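Local coordinates for protein type IV pilus biogenesis factor PilY1 (Pseudomonas aeruginosa, PDB 3HX6) that takes part in type IV pilus assembly, twitching motility and adhesion to host cells, and binds calcium through its C-terminal beta-propeller domain, at residues A201-G206 / P254-N259; L226-D229 / A234-R237; A268-L273 / W278-I283. The protein carries 3 engineered substitutions. All coordinates share one frame; numbering follows the deposited sequence.

Interaction 1 (A201-G206 / P254-N259). With CA (calcium ion), chain C.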
ATOM      1  N   ALA A 201       6.201  13.974  19.426  1.00 13.97           N
ATOM      2  CA  ALA A 201       7.433  13.219  19.263  1.00 15.50           C
ATOM      3  C   ALA A 201       8.155  12.899  20.550  1.00 13.26           C
ATOM      4  O   ALA A 201       7.873  13.461  21.605  1.00 12.90           O
ATOM      5  CB  ALA A 201       8.369  13.974  18.322  1.00 12.39           C
ATOM      6  N   ARG A 202       9.094  11.973  20.438  1.00 12.89           N
ATOM      7  CA  ARG A 202       9.907  11.560  21.565  1.00 13.40           C
ATOM      8  C   ARG A 202      11.116  12.480  21.586  1.00 13.09           C
ATOM      9  O   ARG A 202      11.764  12.683  20.557  1.00 11.51           O
ATOM     10  CB  ARG A 202      10.362  10.112  21.382  1.00 14.14           C
ATOM     11  CG  ARG A 202      11.295   9.616  22.473  1.00 16.67           C
ATOM     12  CD  ARG A 202      10.635   9.646  23.834  1.00 20.23           C
ATOM     13  NE  ARG A 202      11.116   8.552  24.671  1.00 26.57           N
ATOM     14  CZ  ARG A 202      12.365   8.421  25.099  1.00 27.88           C
ATOM     15  NH1 ARG A 202      13.284   9.325  24.778  1.00 28.52           N
ATOM     16  NH2 ARG A 202      12.700   7.374  25.839  1.00 30.46           N
ATOM     17  N   LEU A 203      11.418  13.039  22.751  1.00 11.57           N
ATOM     18  CA  LEU A 203      12.552  13.943  22.864  1.00 13.84           C
ATOM     19  C   LEU A 203      13.648  13.378  23.754  1.00 14.29           C
ATOM     20  O   LEU A 203      13.455  12.374  24.463  1.00 12.60           O
ATOM     21  CB  LEU A 203      12.099  15.310  23.401  1.00 13.69           C
ATOM     22  CG  LEU A 203      10.958  15.992  22.637  1.00 14.45           C
ATOM     23  CD1 LEU A 203      10.674  17.364  23.245  1.00 14.60           C
ATOM     24  CD2 LEU A 203      11.325  16.129  21.178  1.00 14.08           C
ATOM     25  N   HIS A 204      14.798  14.034  23.714  1.00 12.12           N
ATOM     26  CA  HIS A 204      15.946  13.601  24.490  1.00 14.29           C
ATOM     27  C   HIS A 204      15.793  13.778  26.001  1.00 14.31           C
ATOM     28  O   HIS A 204      16.716  13.469  26.747  1.00 11.22           O
ATOM     29  CB  HIS A 204      17.205  14.316  23.985  1.00 13.54           C
ATOM     30  CG  HIS A 204      17.772  13.715  22.737  1.00 15.12           C
ATOM     31  ND1 HIS A 204      18.448  12.513  22.733  1.00 12.52           N
ATOM     32  CD2 HIS A 204      17.731  14.126  21.445  1.00 12.40           C
ATOM     33  CE1 HIS A 204      18.799  12.211  21.497  1.00 14.75           C
ATOM     34  NE2 HIS A 204      18.375  13.173  20.695  1.00 12.76           N
ATOM     35  N   ASN A 205      14.644  14.276  26.456  1.00 13.96           N
ATOM     36  CA  ASN A 205      14.441  14.429  27.893  1.00 15.21           C
ATOM     37  C   ASN A 205      13.790  13.146  28.406  1.00 16.56           C
ATOM     38  O   ASN A 205      13.299  13.086  29.530  1.00 17.18           O
ATOM     39  CB  ASN A 205      13.571  15.658  28.205  1.00 16.23           C
ATOM     40  CG  ASN A 205      12.111  15.443  27.884  1.00 16.77           C
ATOM     41  OD1 ASN A 205      11.770  14.842  26.870  1.00 17.52           O
ATOM     42  ND2 ASN A 205      11.237  15.948  28.747  1.00 16.02           N
ATOM     43  N   GLY A 206      13.805  12.122  27.552  1.00 16.19           N
ATOM     44  CA  GLY A 206      13.259  10.818  27.884  1.00 15.49           C
ATOM     45  C   GLY A 206      11.761  10.633  27.745  1.00 17.69           C
ATOM     46  O   GLY A 206      11.245   9.539  27.998  1.00 15.73           O
ATOM     47  N   PRO A 254       6.078  23.533  13.585  1.00 13.09           N
ATOM     48  CA  PRO A 254       7.469  23.074  13.511  1.00 12.94           C
ATOM     49  C   PRO A 254       7.616  21.757  12.767  1.00 15.45           C
ATOM     50  O   PRO A 254       6.645  21.009  12.602  1.00 15.40           O
ATOM     51  CB  PRO A 254       7.853  22.920  14.976  1.00 11.65           C
ATOM     52  CG  PRO A 254       6.572  22.394  15.571  1.00 12.91           C
ATOM     53  CD  PRO A 254       5.500  23.261  14.914  1.00  9.04           C
ATOM     54  N   ARG A 255       8.833  21.493  12.303  1.00 12.29           N
ATOM     55  CA  ARG A 255       9.154  20.237  11.651  1.00 12.52           C
ATOM     56  C   ARG A 255      10.303  19.669  12.487  1.00 14.41           C
ATOM     57  O   ARG A 255      11.356  20.294  12.622  1.00 12.37           O
ATOM     58  CB  ARG A 255       9.629  20.449  10.212  1.00 13.81           C
ATOM     59  CG  ARG A 255      10.125  19.168   9.528  1.00 14.53           C
ATOM     60  CD  ARG A 255       8.998  18.150   9.318  1.00 16.36           C
ATOM     61  NE  ARG A 255       7.923  18.721   8.516  1.00 19.79           N
ATOM     62  CZ  ARG A 255       6.799  18.089   8.190  1.00 23.75           C
ATOM     63  NH1 ARG A 255       6.589  16.840   8.595  1.00 23.55           N
ATOM     64  NH2 ARG A 255       5.873  18.716   7.475  1.00 21.32           N
ATOM     65  N   LEU A 256      10.097  18.500  13.069  1.00 13.79           N
ATOM     66  CA  LEU A 256      11.145  17.896  13.874  1.00 15.32           C
ATOM     67  C   LEU A 256      12.086  17.086  12.998  1.00 14.85           C
ATOM     68  O   LEU A 256      11.666  16.502  11.997  1.00 16.16           O
ATOM     69  CB  LEU A 256      10.529  17.018  14.963  1.00 17.01           C
ATOM     70  CG  LEU A 256      10.315  17.750  16.294  1.00 19.82           C
ATOM     71  CD1 LEU A 256       9.573  19.061  16.080  1.00 20.87           C
ATOM     72  CD2 LEU A 256       9.566  16.840  17.241  1.00 24.13           C
ATOM     73  N   ALA A 257      13.361  17.074  13.366  1.00 14.25           N
ATOM     74  CA  ALA A 257      14.367  16.334  12.612  1.00 13.50           C
ATOM     75  C   ALA A 257      15.017  15.294  13.508  1.00 13.92           C
ATOM     76  O   ALA A 257      15.360  15.578  14.659  1.00 12.00           O
ATOM     77  CB  ALA A 257      15.434  17.284  12.072  1.00 10.99           C
ATOM     78  N   ASP A 258      15.183  14.096  12.960  1.00 13.63           N
ATOM     79  CA  ASP A 258      15.800  12.969  13.648  1.00 16.86           C
ATOM     80  C   ASP A 258      16.933  12.541  12.724  1.00 17.62           C
ATOM     81  O   ASP A 258      16.722  11.789  11.776  1.00 20.03           O
ATOM     82  CB  ASP A 258      14.771  11.843  13.806  1.00 16.53           C
ATOM     83  CG  ASP A 258      15.396  10.536  14.260  1.00 17.61           C
ATOM     84  OD1 ASP A 258      16.556  10.549  14.715  1.00 16.66           O
ATOM     85  OD2 ASP A 258      14.717   9.494  14.167  1.00 19.90           O
ATOM     86  N   ASN A 259      18.139  13.020  12.999  1.00 18.89           N
ATOM     87  CA  ASN A 259      19.265  12.735  12.128  1.00 19.55           C
ATOM     88  C   ASN A 259      20.096  11.476  12.339  1.00 21.60           C
ATOM     89  O   ASN A 259      21.186  11.357  11.779  1.00 22.46           O
ATOM     90  CB  ASN A 259      20.169  13.967  12.079  1.00 19.84           C
ATOM     91  CG  ASN A 259      19.459  15.170  11.486  1.00 19.81           C
ATOM     92  OD1 ASN A 259      18.374  15.037  10.922  1.00 18.81           O
ATOM     93  ND2 ASN A 259      20.062  16.344  11.606  1.00 17.66           N
TER
HETATM   94 CA    CA C   1      17.681  11.174  16.956  1.00 20.24          CA
HETATM   95  O   HOH W   1      18.663  10.580  19.067  1.00 22.38           O

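Interaction 2 (L226-D229 / A234-R237)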
ATOM      1  N   LEU A 226       6.958  25.737  21.841  1.00 12.34           N
ATOM      2  CA  LEU A 226       6.414  25.206  23.071  1.00 13.55           C
ATOM      3  C   LEU A 226       6.639  23.703  23.069  1.00 14.89           C
ATOM      4  O   LEU A 226       6.329  23.019  22.095  1.00 15.59           O
ATOM      5  CB  LEU A 226       4.916  25.513  23.183  1.00 12.77           C
ATOM      6  CG  LEU A 226       4.512  26.997  23.131  1.00 15.10           C
ATOM      7  CD1 LEU A 226       3.002  27.133  23.336  1.00 11.58           C
ATOM      8  CD2 LEU A 226       5.260  27.774  24.204  1.00 13.29           C
ATOM      9  N   ILE A 227       7.212  23.202  24.152  1.00 14.43           N
ATOM     10  CA  ILE A 227       7.451  21.780  24.291  1.00 15.41           C
ATOM     11  C   ILE A 227       6.604  21.387  25.486  1.00 16.10           C
ATOM     12  O   ILE A 227       6.949  21.655  26.638  1.00 15.72           O
ATOM     13  CB  ILE A 227       8.939  21.487  24.521  1.00 15.59           C
ATOM     14  CG1 ILE A 227       9.730  21.926  23.281  1.00 16.01           C
ATOM     15  CG2 ILE A 227       9.147  19.999  24.785  1.00 15.77           C
ATOM     16  CD1 ILE A 227      11.229  21.697  23.369  1.00 15.48           C
ATOM     17  N   ILE A 228       5.470  20.772  25.181  1.00 16.15           N
ATOM     18  CA  ILE A 228       4.493  20.370  26.176  1.00 16.21           C
ATOM     19  C   ILE A 228       4.560  18.877  26.469  1.00 17.08           C
ATOM     20  O   ILE A 228       4.460  18.058  25.558  1.00 16.18           O
ATOM     21  CB  ILE A 228       3.084  20.727  25.667  1.00 16.64           C
ATOM     22  CG1 ILE A 228       3.067  22.200  25.228  1.00 16.59           C
ATOM     23  CG2 ILE A 228       2.044  20.455  26.750  1.00 16.23           C
ATOM     24  CD1 ILE A 228       1.830  22.607  24.457  1.00 16.46           C
ATOM     25  N   ASP A 229       4.725  18.523  27.739  1.00 15.46           N
ATOM     26  CA  ASP A 229       4.790  17.116  28.116  1.00 15.82           C
ATOM     27  C   ASP A 229       3.493  16.441  27.694  1.00 15.91           C
ATOM     28  O   ASP A 229       2.400  16.880  28.062  1.00 13.79           O
ATOM     29  CB  ASP A 229       4.975  16.966  29.630  1.00 16.49           C
ATOM     30  CG  ASP A 229       5.119  15.514  30.055  1.00 18.38           C
ATOM     31  OD1 ASP A 229       6.112  14.872  29.650  1.00 15.64           O
ATOM     32  OD2 ASP A 229       4.236  15.016  30.786  1.00 17.53           O
ATOM     33  N   ALA A 234       2.199  19.880  30.954  1.00 16.08           N
ATOM     34  CA  ALA A 234       3.071  20.880  31.558  1.00 18.59           C
ATOM     35  C   ALA A 234       3.978  21.452  30.471  1.00 17.72           C
ATOM     36  O   ALA A 234       4.285  20.777  29.491  1.00 18.14           O
ATOM     37  CB  ALA A 234       3.926  20.247  32.655  1.00 18.61           C
ATOM     38  N   ILE A 235       4.408  22.694  30.639  1.00 17.77           N
ATOM     39  CA  ILE A 235       5.297  23.286  29.655  1.00 19.75           C
ATOM     40  C   ILE A 235       6.714  22.844  30.010  1.00 19.97           C
ATOM     41  O   ILE A 235       7.382  23.475  30.827  1.00 21.30           O
ATOM     42  CB  ILE A 235       5.216  24.825  29.677  1.00 19.41           C
ATOM     43  CG1 ILE A 235       3.764  25.275  29.474  1.00 19.94           C
ATOM     44  CG2 ILE A 235       6.104  25.403  28.588  1.00 19.84           C
ATOM     45  CD1 ILE A 235       3.121  24.773  28.187  1.00 16.88           C
ATOM     46  N   THR A 236       7.168  21.749  29.407  1.00 19.60           N
ATOM     47  CA  THR A 236       8.510  21.233  29.682  1.00 20.15           C
ATOM     48  C   THR A 236       9.578  22.281  29.365  1.00 19.86           C
ATOM     49  O   THR A 236      10.556  22.426  30.097  1.00 22.25           O
ATOM     50  CB  THR A 236       8.788  19.956  28.871  1.00 21.53           C
ATOM     51  OG1 THR A 236       7.854  18.939  29.253  1.00 18.98           O
ATOM     52  CG2 THR A 236      10.210  19.454  29.127  1.00 23.05           C
ATOM     53  N   ARG A 237       9.384  23.004  28.270  1.00 18.25           N
ATOM     54  CA  ARG A 237      10.307  24.056  27.863  1.00 18.37           C
ATOM     55  C   ARG A 237       9.654  25.001  26.879  1.00 17.85           C
ATOM     56  O   ARG A 237       8.901  24.584  25.994  1.00 16.98           O
ATOM     57  CB  ARG A 237      11.574  23.495  27.194  1.00 21.52           C
ATOM     58  CG  ARG A 237      12.735  23.154  28.125  1.00 27.51           C
ATOM     59  CD  ARG A 237      13.094  24.285  29.084  1.00 27.99           C
ATOM     60  NE  ARG A 237      13.566  25.520  28.454  1.00 31.25           N
ATOM     61  CZ  ARG A 237      14.772  25.695  27.910  1.00 31.21           C
ATOM     62  NH1 ARG A 237      15.661  24.710  27.897  1.00 31.80           N
ATOM     63  NH2 ARG A 237      15.102  26.874  27.406  1.00 28.88           N
TER
HETATM   64  O   HOH W   2       8.172  16.381  28.455  1.00 19.29           O

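Interaction 3 (A268-L273 / W278-I283)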
ATOM      1  N   ALA A 268      14.443  20.977  15.710  1.00 13.15           N
ATOM      2  CA  ALA A 268      13.107  21.395  15.329  1.00 13.39           C
ATOM      3  C   ALA A 268      13.326  22.626  14.466  1.00 14.64           C
ATOM      4  O   ALA A 268      14.206  23.439  14.752  1.00 13.83           O
ATOM      5  CB  ALA A 268      12.268  21.752  16.566  1.00 12.95           C
ATOM      6  N   TYR A 269      12.554  22.737  13.394  1.00 13.67           N
ATOM      7  CA  TYR A 269      12.638  23.880  12.497  1.00 13.13           C
ATOM      8  C   TYR A 269      11.242  24.480  12.422  1.00 13.52           C
ATOM      9  O   TYR A 269      10.255  23.755  12.305  1.00 12.17           O
ATOM     10  CB  TYR A 269      13.066  23.457  11.091  1.00 11.90           C
ATOM     11  CG  TYR A 269      14.481  22.940  10.979  1.00 11.19           C
ATOM     12  CD1 TYR A 269      14.794  21.618  11.301  1.00 11.22           C
ATOM     13  CD2 TYR A 269      15.497  23.757  10.489  1.00 10.90           C
ATOM     14  CE1 TYR A 269      16.092  21.117  11.119  1.00 11.80           C
ATOM     15  CE2 TYR A 269      16.793  23.272  10.310  1.00 10.22           C
ATOM     16  CZ  TYR A 269      17.082  21.950  10.621  1.00 13.86           C
ATOM     17  OH  TYR A 269      18.351  21.455  10.399  1.00 11.58           O
ATOM     18  N   ALA A 270      11.154  25.802  12.488  1.00 12.07           N
ATOM     19  CA  ALA A 270       9.858  26.456  12.433  1.00 11.50           C
ATOM     20  C   ALA A 270       9.975  27.903  11.976  1.00 11.41           C
ATOM     21  O   ALA A 270      10.890  28.619  12.379  1.00 11.39           O
ATOM     22  CB  ALA A 270       9.190  26.397  13.822  1.00 10.73           C
ATOM     23  N   GLY A 271       9.053  28.326  11.122  1.00 11.91           N
ATOM     24  CA  GLY A 271       9.068  29.704  10.670  1.00 13.07           C
ATOM     25  C   GLY A 271       8.172  30.498  11.600  1.00 13.77           C
ATOM     26  O   GLY A 271       7.507  29.919  12.468  1.00 11.85           O
ATOM     27  N   ASP A 272       8.160  31.819  11.456  1.00 13.22           N
ATOM     28  CA  ASP A 272       7.306  32.640  12.298  1.00 11.91           C
ATOM     29  C   ASP A 272       6.595  33.700  11.451  1.00 12.95           C
ATOM     30  O   ASP A 272       6.817  33.787  10.240  1.00 11.28           O
ATOM     31  CB  ASP A 272       8.119  33.275  13.437  1.00 11.81           C
ATOM     32  CG  ASP A 272       9.149  34.283  12.949  1.00 17.44           C
ATOM     33  OD1 ASP A 272      10.031  34.654  13.762  1.00 17.45           O
ATOM     34  OD2 ASP A 272       9.081  34.711  11.774  1.00 13.11           O
ATOM     35  N   LEU A 273       5.727  34.485  12.080  1.00 12.55           N
ATOM     36  CA  LEU A 273       4.985  35.520  11.370  1.00 15.82           C
ATOM     37  C   LEU A 273       5.902  36.572  10.771  1.00 14.98           C
ATOM     38  O   LEU A 273       5.520  37.278   9.843  1.00 15.02           O
ATOM     39  CB  LEU A 273       3.980  36.200  12.308  1.00 17.50           C
ATOM     40  CG  LEU A 273       2.863  35.308  12.857  1.00 19.87           C
ATOM     41  CD1 LEU A 273       1.954  36.124  13.768  1.00 20.34           C
ATOM     42  CD2 LEU A 273       2.068  34.713  11.699  1.00 19.97           C
ATOM     43  N   TRP A 278      13.433  29.481  12.058  1.00 11.97           N
ATOM     44  CA  TRP A 278      14.254  29.142  13.210  1.00 12.51           C
ATOM     45  C   TRP A 278      14.583  27.668  13.340  1.00 13.46           C
ATOM     46  O   TRP A 278      13.826  26.818  12.888  1.00 12.13           O
ATOM     47  CB  TRP A 278      13.545  29.553  14.505  1.00 12.55           C
ATOM     48  CG  TRP A 278      13.137  30.983  14.567  1.00 13.82           C
ATOM     49  CD1 TRP A 278      11.905  31.501  14.290  1.00 11.84           C
ATOM     50  CD2 TRP A 278      13.973  32.091  14.917  1.00 12.89           C
ATOM     51  NE1 TRP A 278      11.919  32.872  14.449  1.00 11.86           N
ATOM     52  CE2 TRP A 278      13.177  33.259  14.831  1.00 12.42           C
ATOM     53  CE3 TRP A 278      15.320  32.210  15.295  1.00 15.21           C
ATOM     54  CZ2 TRP A 278      13.685  34.534  15.110  1.00 13.32           C
ATOM     55  CZ3 TRP A 278      15.827  33.482  15.576  1.00 14.73           C
ATOM     56  CH2 TRP A 278      15.007  34.627  15.481  1.00 16.07           C
ATOM     57  N   ARG A 279      15.731  27.375  13.942  1.00 12.78           N
ATOM     58  CA  ARG A 279      16.077  25.996  14.231  1.00 12.09           C
ATOM     59  C   ARG A 279      16.306  25.984  15.733  1.00 13.14           C
ATOM     60  O   ARG A 279      16.770  26.975  16.313  1.00 10.50           O
ATOM     61  CB  ARG A 279      17.342  25.512  13.529  1.00 12.39           C
ATOM     62  CG  ARG A 279      17.426  23.977  13.575  1.00 12.67           C
ATOM     63  CD  ARG A 279      18.754  23.424  13.085  1.00 11.55           C
ATOM     64  NE  ARG A 279      19.814  23.581  14.074  1.00 12.36           N
ATOM     65  CZ  ARG A 279      21.071  23.197  13.877  1.00 15.73           C
ATOM     66  NH1 ARG A 279      21.421  22.634  12.725  1.00 12.33           N
ATOM     67  NH2 ARG A 279      21.976  23.360  14.832  1.00 11.71           N
ATOM     68  N   PHE A 280      15.966  24.866  16.358  1.00 10.88           N
ATOM     69  CA  PHE A 280      16.120  24.705  17.789  1.00 11.51           C
ATOM     70  C   PHE A 280      16.885  23.413  18.007  1.00 12.80           C
ATOM     71  O   PHE A 280      16.616  22.415  17.343  1.00 13.55           O
ATOM     72  CB  PHE A 280      14.742  24.602  18.454  1.00 10.41           C
ATOM     73  CG  PHE A 280      13.845  25.791  18.198  1.00 10.42           C
ATOM     74  CD1 PHE A 280      13.759  26.825  19.120  1.00  9.16           C
ATOM     75  CD2 PHE A 280      13.088  25.870  17.026  1.00 11.62           C
ATOM     76  CE1 PHE A 280      12.929  27.930  18.888  1.00 10.66           C
ATOM     77  CE2 PHE A 280      12.255  26.969  16.778  1.00  9.51           C
ATOM     78  CZ  PHE A 280      12.176  28.002  17.713  1.00  9.48           C
ATOM     79  N   ASP A 281      17.855  23.444  18.914  1.00 14.20           N
ATOM     80  CA  ASP A 281      18.637  22.262  19.235  1.00 14.57           C
ATOM     81  C   ASP A 281      17.884  21.553  20.347  1.00 15.98           C
ATOM     82  O   ASP A 281      17.688  22.121  21.424  1.00 15.73           O
ATOM     83  CB  ASP A 281      20.028  22.644  19.748  1.00 16.57           C
ATOM     84  CG  ASP A 281      20.933  23.208  18.659  1.00 18.80           C
ATOM     85  OD1 ASP A 281      22.049  23.656  18.999  1.00 20.22           O
ATOM     86  OD2 ASP A 281      20.537  23.204  17.473  1.00 16.97           O
ATOM     87  N   LEU A 282      17.450  20.325  20.087  1.00 14.45           N
ATOM     88  CA  LEU A 282      16.733  19.566  21.097  1.00 16.67           C
ATOM     89  C   LEU A 282      17.641  18.455  21.608  1.00 17.62           C
ATOM     90  O   LEU A 282      17.212  17.319  21.788  1.00 16.70           O
ATOM     91  CB  LEU A 282      15.426  18.989  20.525  1.00 14.57           C
ATOM     92  CG  LEU A 282      14.449  20.016  19.927  1.00 16.46           C
ATOM     93  CD1 LEU A 282      13.136  19.322  19.530  1.00 11.55           C
ATOM     94  CD2 LEU A 282      14.180  21.142  20.937  1.00 15.67           C
ATOM     95  N   ILE A 283      18.907  18.805  21.820  1.00 19.85           N
ATOM     96  CA  ILE A 283      19.917  17.882  22.342  1.00 21.72           C
ATOM     97  C   ILE A 283      20.710  18.613  23.429  1.00 23.59           C
ATOM     98  O   ILE A 283      20.651  19.840  23.527  1.00 22.86           O
ATOM     99  CB  ILE A 283      20.902  17.412  21.244  1.00 20.13           C
ATOM    100  CG1 ILE A 283      21.513  18.627  20.546  1.00 19.73           C
ATOM    101  CG2 ILE A 283      20.187  16.500  20.252  1.00 21.14           C
ATOM    102  CD1 ILE A 283      22.605  18.279  19.561  1.00 20.14           C
TER

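Interaction 1 (A201-G206 / P254-N259)
L256 turns one methyl branch, CD2, onto the side chain of A201, and the two meet end-on with CB of A201 and CD2 of L256 3.3 Å apart. That exact closeness is doubtful, as is the leucine's off-staggered torsion (chi1 -93°) that goes with it. Alanine's small size suits the place where strands 199-202 and 251-257, the first strands of two neighbouring propeller blades, come together. Beside it, CD2 of L203 approaches the same methyl, CD2 of L256, more loosely at 4.4 Å. No hydrogen bond joins the segments.

Past these apolar contacts the chain of each segment leaves its strand and becomes polar. In D258 the carboxylate stands opposite the backbone N (chi1 169°), which carries OD1 out to 2.6 Å from the calcium ion; OD2 takes the backbone N-H of G263. N260, D262, D266 and the carbonyl of V264 complete the protein's share of the site, in an aspartate-rich loop resembling that of an EF-hand, and a water lies 2.4 Å from the calcium. H204 belongs to the second shell: its NE2 bonds to D266 and its ND1 to D298.

In the other segment a type I turn runs from L203 to G206, closed by G206 N to L203 O at 3.1 Å. Positive phi at G206 suits a glycine. R202 lays one face of its guanidinium over O of G206 and gives L203 O a weak bond, while NE pairs with E69.

The chemistry thus splits into an apolar join between blades and a calcium loop beside it. The two carboxylates would favour a charged H204, the nearby calcium would oppose it, and its state stays open; the metal's positive charge should help hold the clustered aspartates ionised.

Interaction 2 (L226-D229 / A234-R237)
I228 and I235 lie side by side and point the same way, with CD1 of I235 brought to 3.9 Å from CG1 of I228. The bend at the end of I235 (chi2 -57°) folds its terminal methyl back toward the neighbouring strand. Beta-branched isoleucines suit an extended strand and offer a broad apolar surface, packed here on I183 of the preceding blade and, for I228, on W181 too.

I227 projects from the opposite face. Its CG2 branch touches CB of T236 at 4.1 Å, while its CG1 arm runs on toward R237. R237 begins on this face too, but its chain then turns away, and NH1 is held by the carbonyls of A303 and F306.

T236 is turned so that OG1 faces D229. Between them water 2 forms a bridge, giving a hydrogen bond to D229 OD1 at 2.8 Å and pairing with T236 OG1 at 2.7 Å. D229 extends its carboxylate opposite its backbone N (chi1 -177°), and its OD2 accepts the N-H of T232 in the intervening turn; an aspartate can serve both the water and the turn.

The backbone bonds record a register shift at I227 that turns T236 toward the partner strand. O of I227 receives R237 N at 3.2 Å and, weakly, T236 N at 2.8 Å, while I227 N returns a bond to R237 O. Beyond, D229 N bonds to A234 O at 2.9 Å. Two residues, T236 and R237, therefore face the single residue I227: a classic beta bulge, set in the antiparallel hairpin of the last two strands of a four-stranded propeller blade.

Interaction 3 (A268-L273 / W278-I283)
A268, F280 and L282 form the apolar centre of this antiparallel beta hairpin, the middle two strands of a four-stranded propeller blade. CB of A268 lies 3.9 Å from CD1 of L282 and close to CB of F280, while the phenylalanine ring presents its edge to CB of A270. Alanines suit the first strand because they let the rings of F280 and W278 spread over the same face, where both also meet L251 and V308 of the flanking strands.

Two hydrogen-bonded pairs stitch the backbones. A268 pairs with F280, its O taking F280 N at 2.8 Å; A270 pairs with W278, its O taking W278 N at 2.7 Å. Between them, Y269 and R279 make a non-hydrogen-bonded pair on the opposite face.

There CG of R279 lies over the tyrosine ring, 3.6 Å from the centroid of Y269, in a CH-pi contact. Arginine suits this place because its aliphatic part covers a ring while its end stays charged. The chain bends at chi3, standing the guanidinium almost perpendicular to the ring, and NH2 of R279 makes a salt bridge to OD2 of D281 at 3.0 Å. D373 receives both NH1 of R279 and OH of Y269, and NH1 also reaches Q375 O.

At the polar edge CG of D272 sits between its backbone N and carbonyl carbon (chi1 66°), and OD1 accepts ND2 of N249. NE1 of W278 bonds to OD1 of D272 at 2.7 Å, nearly straight at 167° and in the indole plane, yet meets that oxygen 56° out of the carboxylate plane.

How the interactions relate
The three contacts lie within two neighbouring blades: interaction 2 in one, interaction 3 in the next, and interaction 1 between them. The centre of interaction 1 is about 13 Å from that of interaction 2 and 11 Å from that of interaction 3. CD1 of L203 packs on CG2 of I227 at 3.4 Å, and CD1 of I227 on CD2 of L282 at 3.9 Å. Segment 201-206 belongs to the blade of interaction 2 and 254-259 to that of interaction 3, where R255 N bonds to Y269 O at 2.7 Å. Interaction 1 supplies a calcium ligand; the side chains of L282 and I227 lie about 9 Å and 14 Å from the ion.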